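Local structure of structural polyprotein, VP2 (Israeli acute paralysis virus, 5CDD) at residues Q43-S48 and Y158-T163; V77-N82 and N130-T135; A88-L93 and E123-L128. The protein probably serves as a structural subunit of the viral shell, a capsid protein with the jelly-roll fold cut from a longer polyprotein. All blocks are in the same frame, centred on the assembly; numbering follows the deposited sequence.

Interaction 1 of 3, residues Q43-S48 and Y158-T163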
loop_
_atom_site.group_PDB
_atom_site.type_symbol
_atom_site.label_atom_id
_atom_site.label_comp_id
_atom_site.label_asym_id
_atom_site.label_seq_id
_atom_site.Cartn_x
_atom_site.Cartn_y
_atom_site.Cartn_z
ATOM N N GLN C 43 22.211 -19.748 -59.691
ATOM C CA GLN C 43 22.939 -18.519 -59.961
ATOM C C GLN C 43 24.390 -18.876 -60.291
ATOM O O GLN C 43 25.008 -19.684 -59.598
ATOM C CB GLN C 43 22.881 -17.622 -58.724
ATOM C CG GLN C 43 22.854 -16.131 -59.007
ATOM C CD GLN C 43 21.616 -15.700 -59.772
ATOM O OE1 GLN C 43 21.516 -15.913 -60.977
ATOM N NE2 GLN C 43 20.664 -15.096 -59.072
ATOM N N LYS C 44 24.925 -18.283 -61.354
ATOM C CA LYS C 44 26.302 -18.545 -61.764
ATOM C C LYS C 44 27.255 -17.527 -61.143
ATOM O O LYS C 44 26.953 -16.334 -61.086
ATOM C CB LYS C 44 26.426 -18.491 -63.292
ATOM C CG LYS C 44 25.652 -19.572 -64.038
ATOM C CD LYS C 44 26.226 -20.959 -63.777
ATOM C CE LYS C 44 25.410 -22.041 -64.477
ATOM N NZ LYS C 44 24.006 -22.105 -63.972
ATOM N N TYR C 45 28.406 -18.006 -60.683
ATOM C CA TYR C 45 29.407 -17.143 -60.070
ATOM C C TYR C 45 30.752 -17.241 -60.784
ATOM O O TYR C 45 31.057 -18.245 -61.429
ATOM C CB TYR C 45 29.597 -17.511 -58.599
ATOM C CG TYR C 45 29.825 -18.985 -58.372
ATOM C CD1 TYR C 45 28.751 -19.863 -58.241
ATOM C CD2 TYR C 45 31.115 -19.508 -58.309
ATOM C CE1 TYR C 45 28.954 -21.226 -58.053
ATOM C CE2 TYR C 45 31.329 -20.870 -58.124
ATOM C CZ TYR C 45 30.244 -21.722 -57.996
ATOM O OH TYR C 45 30.449 -23.069 -57.810
ATOM N N VAL C 46 31.555 -16.190 -60.656
ATOM C CA VAL C 46 32.872 -16.144 -61.277
ATOM C C VAL C 46 33.837 -17.065 -60.541
ATOM O O VAL C 46 34.718 -17.675 -61.149
ATOM C CB VAL C 46 33.444 -14.713 -61.251
ATOM C CG1 VAL C 46 34.858 -14.704 -61.809
ATOM C CG2 VAL C 46 32.550 -13.790 -62.055
ATOM N N ARG C 47 33.665 -17.157 -59.227
ATOM C CA ARG C 47 34.520 -17.997 -58.401
ATOM C C ARG C 47 33.928 -18.065 -56.999
ATOM O O ARG C 47 33.220 -17.152 -56.574
ATOM C CB ARG C 47 35.933 -17.406 -58.339
ATOM C CG ARG C 47 37.011 -18.381 -57.888
ATOM C CD ARG C 47 37.179 -19.515 -58.891
ATOM N NE ARG C 47 37.455 -19.019 -60.241
ATOM C CZ ARG C 47 38.572 -18.393 -60.601
ATOM N NH1 ARG C 47 39.535 -18.182 -59.712
ATOM N NH2 ARG C 47 38.727 -17.973 -61.851
ATOM N N SER C 48 34.210 -19.152 -56.288
ATOM C CA SER C 48 33.710 -19.322 -54.928
ATOM C C SER C 48 34.783 -19.942 -54.049
ATOM O O SER C 48 35.657 -20.661 -54.532
ATOM C CB SER C 48 32.465 -20.209 -54.917
ATOM O OG SER C 48 32.767 -21.516 -55.366
ATOM N N TYR C 158 31.402 -15.813 -52.361
ATOM C CA TYR C 158 31.065 -15.801 -53.781
ATOM C C TYR C 158 31.373 -14.470 -54.463
ATOM O O TYR C 158 31.325 -13.410 -53.837
ATOM C CB TYR C 158 29.576 -16.112 -53.962
ATOM C CG TYR C 158 29.161 -17.512 -53.557
ATOM C CD1 TYR C 158 29.512 -18.615 -54.333
ATOM C CD2 TYR C 158 28.412 -17.731 -52.400
ATOM C CE1 TYR C 158 29.128 -19.905 -53.969
ATOM C CE2 TYR C 158 28.024 -19.017 -52.025
ATOM C CZ TYR C 158 28.385 -20.099 -52.814
ATOM O OH TYR C 158 28.007 -21.374 -52.453
ATOM N N LEU C 159 31.692 -14.540 -55.754
ATOM C CA LEU C 159 31.976 -13.356 -56.561
ATOM C C LEU C 159 31.018 -13.389 -57.753
ATOM O O LEU C 159 31.201 -14.171 -58.687
ATOM C CB LEU C 159 33.425 -13.366 -57.051
ATOM C CG LEU C 159 33.847 -12.164 -57.903
ATOM C CD1 LEU C 159 33.660 -10.876 -57.118
ATOM C CD2 LEU C 159 35.297 -12.324 -58.323
ATOM N N PHE C 160 29.995 -12.542 -57.703
ATOM C CA PHE C 160 28.981 -12.482 -58.751
ATOM C C PHE C 160 29.089 -11.249 -59.642
ATOM O O PHE C 160 29.487 -10.174 -59.190
ATOM C CB PHE C 160 27.584 -12.481 -58.127
ATOM C CG PHE C 160 27.266 -13.704 -57.317
ATOM C CD1 PHE C 160 27.017 -14.924 -57.939
ATOM C CD2 PHE C 160 27.177 -13.627 -55.930
ATOM C CE1 PHE C 160 26.678 -16.050 -57.190
ATOM C CE2 PHE C 160 26.841 -14.744 -55.173
ATOM C CZ PHE C 160 26.590 -15.960 -55.804
ATOM N N PRO C 161 28.740 -11.397 -60.930
ATOM C CA PRO C 161 28.788 -10.276 -61.874
ATOM C C PRO C 161 27.402 -9.621 -61.889
ATOM O O PRO C 161 26.435 -10.230 -62.346
ATOM C CB PRO C 161 29.100 -10.953 -63.214
ATOM C CG PRO C 161 29.601 -12.333 -62.837
ATOM C CD PRO C 161 28.745 -12.675 -61.660
ATOM N N ILE C 162 27.295 -8.398 -61.378
ATOM C CA ILE C 162 26.005 -7.712 -61.365
ATOM C C ILE C 162 25.590 -7.360 -62.788
ATOM O O ILE C 162 24.466 -7.638 -63.206
ATOM C CB ILE C 162 26.061 -6.416 -60.531
ATOM C CG1 ILE C 162 26.344 -6.751 -59.066
ATOM C CG2 ILE C 162 24.746 -5.658 -60.657
ATOM C CD1 ILE C 162 26.477 -5.535 -58.172
ATOM N N THR C 163 26.510 -6.743 -63.523
ATOM C CA THR C 163 26.269 -6.350 -64.905
ATOM C C THR C 163 27.250 -7.091 -65.802
ATOM O O THR C 163 28.275 -7.585 -65.334
ATOM C CB THR C 163 26.502 -4.843 -65.114
ATOM O OG1 THR C 163 27.894 -4.547 -64.940
ATOM C CG2 THR C 163 25.689 -4.035 -64.120
#

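Interaction 2 of 3, residues V77-N82 and N130-T135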
loop_
_atom_site.group_PDB
_atom_site.type_symbol
_atom_site.label_atom_id
_atom_site.label_comp_id
_atom_site.label_asym_id
_atom_site.label_seq_id
_atom_site.Cartn_x
_atom_site.Cartn_y
_atom_site.Cartn_z
ATOM N N VAL C 77 39.270 -10.431 -46.339
ATOM C CA VAL C 77 39.367 -10.554 -47.788
ATOM C C VAL C 77 39.655 -9.216 -48.457
ATOM O O VAL C 77 39.115 -8.181 -48.060
ATOM C CB VAL C 77 38.064 -11.121 -48.391
ATOM C CG1 VAL C 77 38.212 -11.279 -49.893
ATOM C CG2 VAL C 77 37.730 -12.455 -47.745
ATOM N N LYS C 78 40.510 -9.246 -49.473
ATOM C CA LYS C 78 40.858 -8.042 -50.214
ATOM C C LYS C 78 41.033 -8.356 -51.691
ATOM O O LYS C 78 41.769 -9.272 -52.059
ATOM C CB LYS C 78 42.145 -7.421 -49.671
ATOM C CG LYS C 78 42.542 -6.144 -50.390
ATOM C CD LYS C 78 43.726 -5.470 -49.730
ATOM C CE LYS C 78 44.026 -4.134 -50.391
ATOM N NZ LYS C 78 45.133 -3.409 -49.706
ATOM N N LEU C 79 40.344 -7.596 -52.534
ATOM C CA LEU C 79 40.433 -7.785 -53.973
ATOM C C LEU C 79 41.188 -6.616 -54.583
ATOM O O LEU C 79 40.770 -5.468 -54.451
ATOM C CB LEU C 79 39.039 -7.857 -54.599
ATOM C CG LEU C 79 38.071 -8.937 -54.118
ATOM C CD1 LEU C 79 36.792 -8.854 -54.934
ATOM C CD2 LEU C 79 38.700 -10.309 -54.263
ATOM N N VAL C 80 42.308 -6.906 -55.236
ATOM C CA VAL C 80 43.093 -5.864 -55.882
ATOM C C VAL C 80 42.784 -5.915 -57.373
ATOM O O VAL C 80 43.121 -6.880 -58.061
ATOM C CB VAL C 80 44.601 -6.065 -55.662
ATOM C CG1 VAL C 80 45.377 -4.971 -56.375
ATOM C CG2 VAL C 80 44.910 -6.047 -54.172
ATOM N N LEU C 81 42.130 -4.869 -57.859
ATOM C CA LEU C 81 41.739 -4.788 -59.256
ATOM C C LEU C 81 42.795 -4.135 -60.143
ATOM O O LEU C 81 43.455 -3.171 -59.751
ATOM C CB LEU C 81 40.421 -4.025 -59.371
ATOM C CG LEU C 81 39.776 -3.951 -60.754
ATOM C CD1 LEU C 81 39.445 -5.353 -61.246
ATOM C CD2 LEU C 81 38.518 -3.103 -60.673
ATOM N N ASN C 82 42.937 -4.674 -61.348
ATOM C CA ASN C 82 43.896 -4.174 -62.325
ATOM C C ASN C 82 43.217 -4.128 -63.690
ATOM O O ASN C 82 43.404 -5.022 -64.505
ATOM C CB ASN C 82 45.111 -5.103 -62.378
ATOM C CG ASN C 82 46.081 -4.734 -63.482
ATOM O OD1 ASN C 82 46.518 -3.587 -63.581
ATOM N ND2 ASN C 82 46.430 -5.709 -64.317
ATOM N N ASN C 130 40.145 0.391 -57.040
ATOM C CA ASN C 130 41.451 -0.192 -57.323
ATOM C C ASN C 130 41.576 -1.437 -56.459
ATOM O O ASN C 130 42.402 -2.312 -56.715
ATOM C CB ASN C 130 42.570 0.794 -56.984
ATOM C CG ASN C 130 42.668 1.933 -57.982
ATOM O OD1 ASN C 130 43.481 2.843 -57.823
ATOM N ND2 ASN C 130 41.842 1.885 -59.022
ATOM N N SER C 131 40.737 -1.496 -55.430
ATOM C CA SER C 131 40.704 -2.619 -54.502
ATOM C C SER C 131 39.569 -2.421 -53.508
ATOM O O SER C 131 39.170 -1.292 -53.221
ATOM C CB SER C 131 42.025 -2.731 -53.737
ATOM O OG SER C 131 42.162 -1.674 -52.804
ATOM N N VAL C 132 39.050 -3.528 -52.992
ATOM C CA VAL C 132 37.968 -3.490 -52.018
ATOM C C VAL C 132 38.221 -4.541 -50.943
ATOM O O VAL C 132 38.654 -5.653 -51.242
ATOM C CB VAL C 132 36.597 -3.761 -52.680
ATOM C CG1 VAL C 132 36.258 -2.642 -53.649
ATOM C CG2 VAL C 132 36.620 -5.097 -53.405
ATOM N N GLU C 133 37.966 -4.178 -49.691
ATOM C CA GLU C 133 38.166 -5.098 -48.578
ATOM C C GLU C 133 36.845 -5.509 -47.950
ATOM O O GLU C 133 35.832 -4.825 -48.091
ATOM C CB GLU C 133 39.063 -4.464 -47.512
ATOM C CG GLU C 133 40.514 -4.330 -47.926
ATOM C CD GLU C 133 41.382 -3.782 -46.812
ATOM O OE1 GLU C 133 41.173 -2.615 -46.417
ATOM O OE2 GLU C 133 42.269 -4.520 -46.330
ATOM N N MET C 134 36.869 -6.632 -47.244
ATOM C CA MET C 134 35.676 -7.151 -46.600
ATOM C C MET C 134 36.069 -8.049 -45.433
ATOM O O MET C 134 37.081 -8.745 -45.491
ATOM C CB MET C 134 34.857 -7.943 -47.616
ATOM C CG MET C 134 33.587 -8.549 -47.070
ATOM S SD MET C 134 32.776 -9.602 -48.284
ATOM C CE MET C 134 33.540 -11.171 -47.910
ATOM N N THR C 135 35.270 -8.023 -44.371
ATOM C CA THR C 135 35.539 -8.849 -43.200
ATOM C C THR C 135 34.414 -9.855 -43.010
ATOM O O THR C 135 33.238 -9.517 -43.144
ATOM C CB THR C 135 35.634 -8.004 -41.915
ATOM O OG1 THR C 135 36.565 -6.934 -42.107
ATOM C CG2 THR C 135 36.099 -8.867 -40.751
#

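Interaction 3 of 3, residues A88-L93 and E123-L128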
loop_
_atom_site.group_PDB
_atom_site.type_symbol
_atom_site.label_atom_id
_atom_site.label_comp_id
_atom_site.label_asym_id
_atom_site.label_seq_id
_atom_site.Cartn_x
_atom_site.Cartn_y
_atom_site.Cartn_z
ATOM N N ALA C 88 34.501 -1.733 -68.753
ATOM C CA ALA C 88 33.606 -1.300 -67.689
ATOM C C ALA C 88 32.835 -2.495 -67.143
ATOM O O ALA C 88 32.683 -3.510 -67.822
ATOM C CB ALA C 88 32.638 -0.250 -68.216
ATOM N N GLY C 89 32.352 -2.369 -65.911
ATOM C CA GLY C 89 31.605 -3.450 -65.295
ATOM C C GLY C 89 31.600 -3.336 -63.785
ATOM O O GLY C 89 32.431 -2.634 -63.208
ATOM N N ARG C 90 30.658 -4.017 -63.142
ATOM C CA ARG C 90 30.558 -3.991 -61.688
ATOM C C ARG C 90 30.147 -5.358 -61.147
ATOM O O ARG C 90 29.233 -5.994 -61.670
ATOM C CB ARG C 90 29.554 -2.924 -61.238
ATOM C CG ARG C 90 29.432 -2.822 -59.732
ATOM C CD ARG C 90 28.623 -1.615 -59.287
ATOM N NE ARG C 90 29.268 -0.352 -59.632
ATOM C CZ ARG C 90 29.076 0.784 -58.967
ATOM N NH1 ARG C 90 28.261 0.811 -57.920
ATOM N NH2 ARG C 90 29.692 1.895 -59.350
ATOM N N MET C 91 30.829 -5.803 -60.096
ATOM C CA MET C 91 30.544 -7.102 -59.494
ATOM C C MET C 91 30.171 -6.982 -58.023
ATOM O O MET C 91 30.252 -5.902 -57.437
ATOM C CB MET C 91 31.758 -8.017 -59.636
ATOM C CG MET C 91 32.362 -7.996 -61.021
ATOM S SD MET C 91 33.516 -9.336 -61.285
ATOM C CE MET C 91 32.495 -10.435 -62.260
ATOM N N TYR C 92 29.768 -8.100 -57.429
ATOM C CA TYR C 92 29.377 -8.114 -56.027
ATOM C C TYR C 92 30.018 -9.283 -55.286
ATOM O O TYR C 92 29.861 -10.442 -55.676
ATOM C CB TYR C 92 27.854 -8.205 -55.911
ATOM C CG TYR C 92 27.313 -7.900 -54.531
ATOM C CD1 TYR C 92 27.520 -6.653 -53.943
ATOM C CD2 TYR C 92 26.576 -8.849 -53.822
ATOM C CE1 TYR C 92 27.006 -6.354 -52.681
ATOM C CE2 TYR C 92 26.056 -8.562 -52.558
ATOM C CZ TYR C 92 26.274 -7.312 -51.995
ATOM O OH TYR C 92 25.759 -7.017 -50.752
ATOM N N LEU C 93 30.748 -8.968 -54.221
ATOM C CA LEU C 93 31.402 -9.986 -53.411
ATOM C C LEU C 93 30.594 -10.155 -52.129
ATOM O O LEU C 93 30.564 -9.258 -51.287
ATOM C CB LEU C 93 32.831 -9.558 -53.069
ATOM C CG LEU C 93 33.669 -10.557 -52.262
ATOM C CD1 LEU C 93 33.935 -11.805 -53.094
ATOM C CD2 LEU C 93 34.980 -9.905 -51.853
ATOM N N GLU C 123 30.460 -4.001 -53.289
ATOM C CA GLU C 123 30.487 -3.805 -54.737
ATOM C C GLU C 123 31.899 -3.558 -55.251
ATOM O O GLU C 123 32.781 -3.131 -54.508
ATOM C CB GLU C 123 29.613 -2.615 -55.135
ATOM C CG GLU C 123 28.120 -2.842 -55.033
ATOM C CD GLU C 123 27.333 -1.590 -55.372
ATOM O OE1 GLU C 123 27.386 -0.623 -54.585
ATOM O OE2 GLU C 123 26.670 -1.567 -56.430
ATOM N N LEU C 124 32.096 -3.817 -56.539
ATOM C CA LEU C 124 33.391 -3.629 -57.175
ATOM C C LEU C 124 33.204 -3.096 -58.593
ATOM O O LEU C 124 32.744 -3.819 -59.474
ATOM C CB LEU C 124 34.144 -4.959 -57.216
ATOM C CG LEU C 124 35.507 -4.970 -57.911
ATOM C CD1 LEU C 124 36.470 -4.033 -57.193
ATOM C CD2 LEU C 124 36.053 -6.389 -57.923
ATOM N N ASP C 125 33.550 -1.828 -58.804
ATOM C CA ASP C 125 33.427 -1.210 -60.122
ATOM C C ASP C 125 34.818 -1.147 -60.743
ATOM O O ASP C 125 35.747 -0.614 -60.136
ATOM C CB ASP C 125 32.846 0.203 -60.001
ATOM C CG ASP C 125 32.472 0.801 -61.348
ATOM O OD1 ASP C 125 33.344 0.868 -62.240
ATOM O OD2 ASP C 125 31.302 1.208 -61.516
ATOM N N PHE C 126 34.959 -1.687 -61.951
ATOM C CA PHE C 126 36.247 -1.712 -62.635
ATOM C C PHE C 126 36.888 -0.352 -62.886
ATOM O O PHE C 126 38.112 -0.223 -62.849
ATOM C CB PHE C 126 36.128 -2.457 -63.966
ATOM C CG PHE C 126 35.727 -3.896 -63.821
ATOM C CD1 PHE C 126 36.199 -4.662 -62.759
ATOM C CD2 PHE C 126 34.901 -4.498 -64.763
ATOM C CE1 PHE C 126 35.853 -6.006 -62.637
ATOM C CE2 PHE C 126 34.550 -5.842 -64.652
ATOM C CZ PHE C 126 35.028 -6.597 -63.587
ATOM N N GLN C 127 36.068 0.662 -63.135
ATOM C CA GLN C 127 36.592 1.993 -63.406
ATOM C C GLN C 127 36.593 2.923 -62.196
ATOM O O GLN C 127 36.928 4.101 -62.319
ATOM C CB GLN C 127 35.801 2.637 -64.548
ATOM C CG GLN C 127 36.625 2.921 -65.800
ATOM C CD GLN C 127 37.278 1.675 -66.375
ATOM O OE1 GLN C 127 38.176 1.091 -65.768
ATOM N NE2 GLN C 127 36.824 1.263 -67.551
ATOM N N LEU C 128 36.232 2.401 -61.030
ATOM C CA LEU C 128 36.194 3.223 -59.825
ATOM C C LEU C 128 37.068 2.706 -58.693
ATOM O O LEU C 128 37.778 3.476 -58.048
ATOM C CB LEU C 128 34.758 3.355 -59.316
ATOM C CG LEU C 128 33.778 4.184 -60.148
ATOM C CD1 LEU C 128 32.399 4.118 -59.520
ATOM C CD2 LEU C 128 34.258 5.623 -60.226
#

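Interaction 1 of 3, residues Q43-S48 and Y158-T163
Tyr45 and Tyr158 meet as a tilted edge-to-face pair, with ring centroids 5.4 Å apart and planes at 59°. The touching edge belongs to Tyr158, whose CD1 comes down over one face of Tyr45, offset toward the rim. Tyr45 can offer that face because its CG sits between the backbone N and the carbonyl carbon (chi1 50°), which lays the ring along its own segment, its edge at the backbone N of Arg47. The Tyr158 ring also meets Ser48, whose CB is 3.4 Å from Tyr158 CD1, so one tyrosine spans two residues of the facing segment. Beside this pair stands Phe160. Its CE1 lies 3.6 Å from Tyr45 CB, and the carbonyl O of Lys44 reaches the ring edge within the ring plane, near CD1. The remainder of the ring is covered in part by Leu32, Leu109 and Val116.

The backbones join through two hydrogen bonds, as the segment carrying strand 47-51 pairs with strand 155-161. These are strands C and H at one side of the CHEF sheet of a viral jelly roll, and the pairing is antiparallel. Val46 N donates to Leu159 O at 2.8 Å, and Leu159 N returns a bond of 3.1 Å to Arg47 O.

Away from the tyrosines, Val46 turns toward the other strand. Its CG2, anti to the carbonyl carbon, comes up against Pro161, 3.4 Å from CG of the proline ring, while Val46 CB faces Leu159 CD2 at a looser 4.2 Å. Met91 and Ile18 add to this apolar patch. Arg47 sends its guanidinium away from strand 155-161, and its NH1 forms a salt bridge with Asp16.

Interaction 2 of 3, residues V77-N82 and N130-T135
Val77 and Met134 exchange backbone hydrogen bonds in both directions, and from there residues 77-81 and 131-135 run antiparallel, their axes 172° apart in direction and 4.6 Å apart at closest approach. Val77-Met134 and Leu79-Val132 are hydrogen-bonded pairs, alternating with the non-hydrogen-bonded pairs Lys78-Glu133 and Val80-Ser131. The bond from Leu79 N to Val132 O measures 2.9 Å. A further bond has a different shape: Leu81 N reaches Asn130 O at 2.8 Å from above the carbonyl plane, 46° out of it, where residue 130 leads into strand 131-135.

Alternation of pairs sorts the side chains onto two faces. On the outer, largely polar one, Lys78 is stretched fully, with CG anti to the backbone N (chi1 -179°), and its aliphatic part crosses Glu133 so that the two CG atoms are 3.7 Å apart. Their charged ends stay further separated: Lys78 NZ and Glu133 OE2 are 4.6 Å from each other, too far for a salt bridge, although the opposite charges probably attract. The contact between these two side chains is thus made by their methylenes. The same lysine chain passes Ser131, CE lying 3.9 Å from OG.

The other face is apolar. Leu79 CB rests against Val132 CG2 at 3.9 Å, the branch that the valine holds between its backbone N and carbonyl carbon, while Val77 and Met134 approach more loosely through CG2 and CE. Leu93, Leu124 and Leu157, from strands of the opposing sheet, pack onto this surface. Strand 179-186 continues the sheet beyond 77-81 and pairs in turn with 13-18; this order, 13-18, 179-186, 68-81, 131-146, identifies the present pair as strands D and G of the BIDG sheet in a viral jelly-roll sandwich.

Interaction 3 of 3, residues A88-L93 and E123-L128
Arg90 grips a single oxygen of Asp125 with two nitrogens at once. NH2 lies 2.8 Å and NE 3.2 Å from OD2, both bonds nearly in the guanidinium plane. The guanidinium presents its NE/NH2 side, and OD2 is met on the anti side, with the two planes 78° apart. NH1 turns the other way, to Glu123 OE2 at 3.2 Å, a weak bond within a salt bridge. The arginine reaches across to the facing strand, CG anti to the backbone N (chi1 -178°), with a bend at chi3. With Glu200 of a neighbouring capsid subunit also bound to NH1, and Arg140 of that subunit on Glu123 OE1, this buried charge network ties the strand pair to the capsid interface and probably keeps the carboxylates ionised.

Asp125 has a second task: OD1 accepts the backbone N of Gln127 at 2.9 Å, an Asx turn that ends the strand. Across from the turn, Phe126 N donates to Gly89 O at 3.0 Å, and the Phe126 ring lies against the bare glycine, CD2 being 3.5 Å from Gly89 CA. Met91 SD makes an oblique Met-aromatic contact with the same ring, 3.9 Å from CZ. Met91 and Leu124 form a hydrogen-bonded pair between strands 90-97 and 121-125, the antiparallel E and F strands of the jelly-roll CHEF sheet.

In the fold
The three contacts sample both sheets of one jelly-roll sandwich. Interactions 1 and 3 belong to the same four-stranded sheet, their centres 12 Å apart, and adjoin through neighbouring strands 155-161 and 90-97, where Phe160 O and Tyr92 N probably share a hydrogen bond. Interaction 2 lies in the opposing sheet, with its centre 11 Å from interaction 3, and the hydrophobic core joins them where Leu79 meets Leu93. Along the chain the pairs are concentric: 88-93 with 123-128 innermost, then 77-82 with 130-135, and 43-48 with 158-163 outermost. The steps from 68-81 to 90-97 and from 121-125 to 131-146 change sheet. This enclosed order is that of the jelly roll, whose two sheets pack face to face.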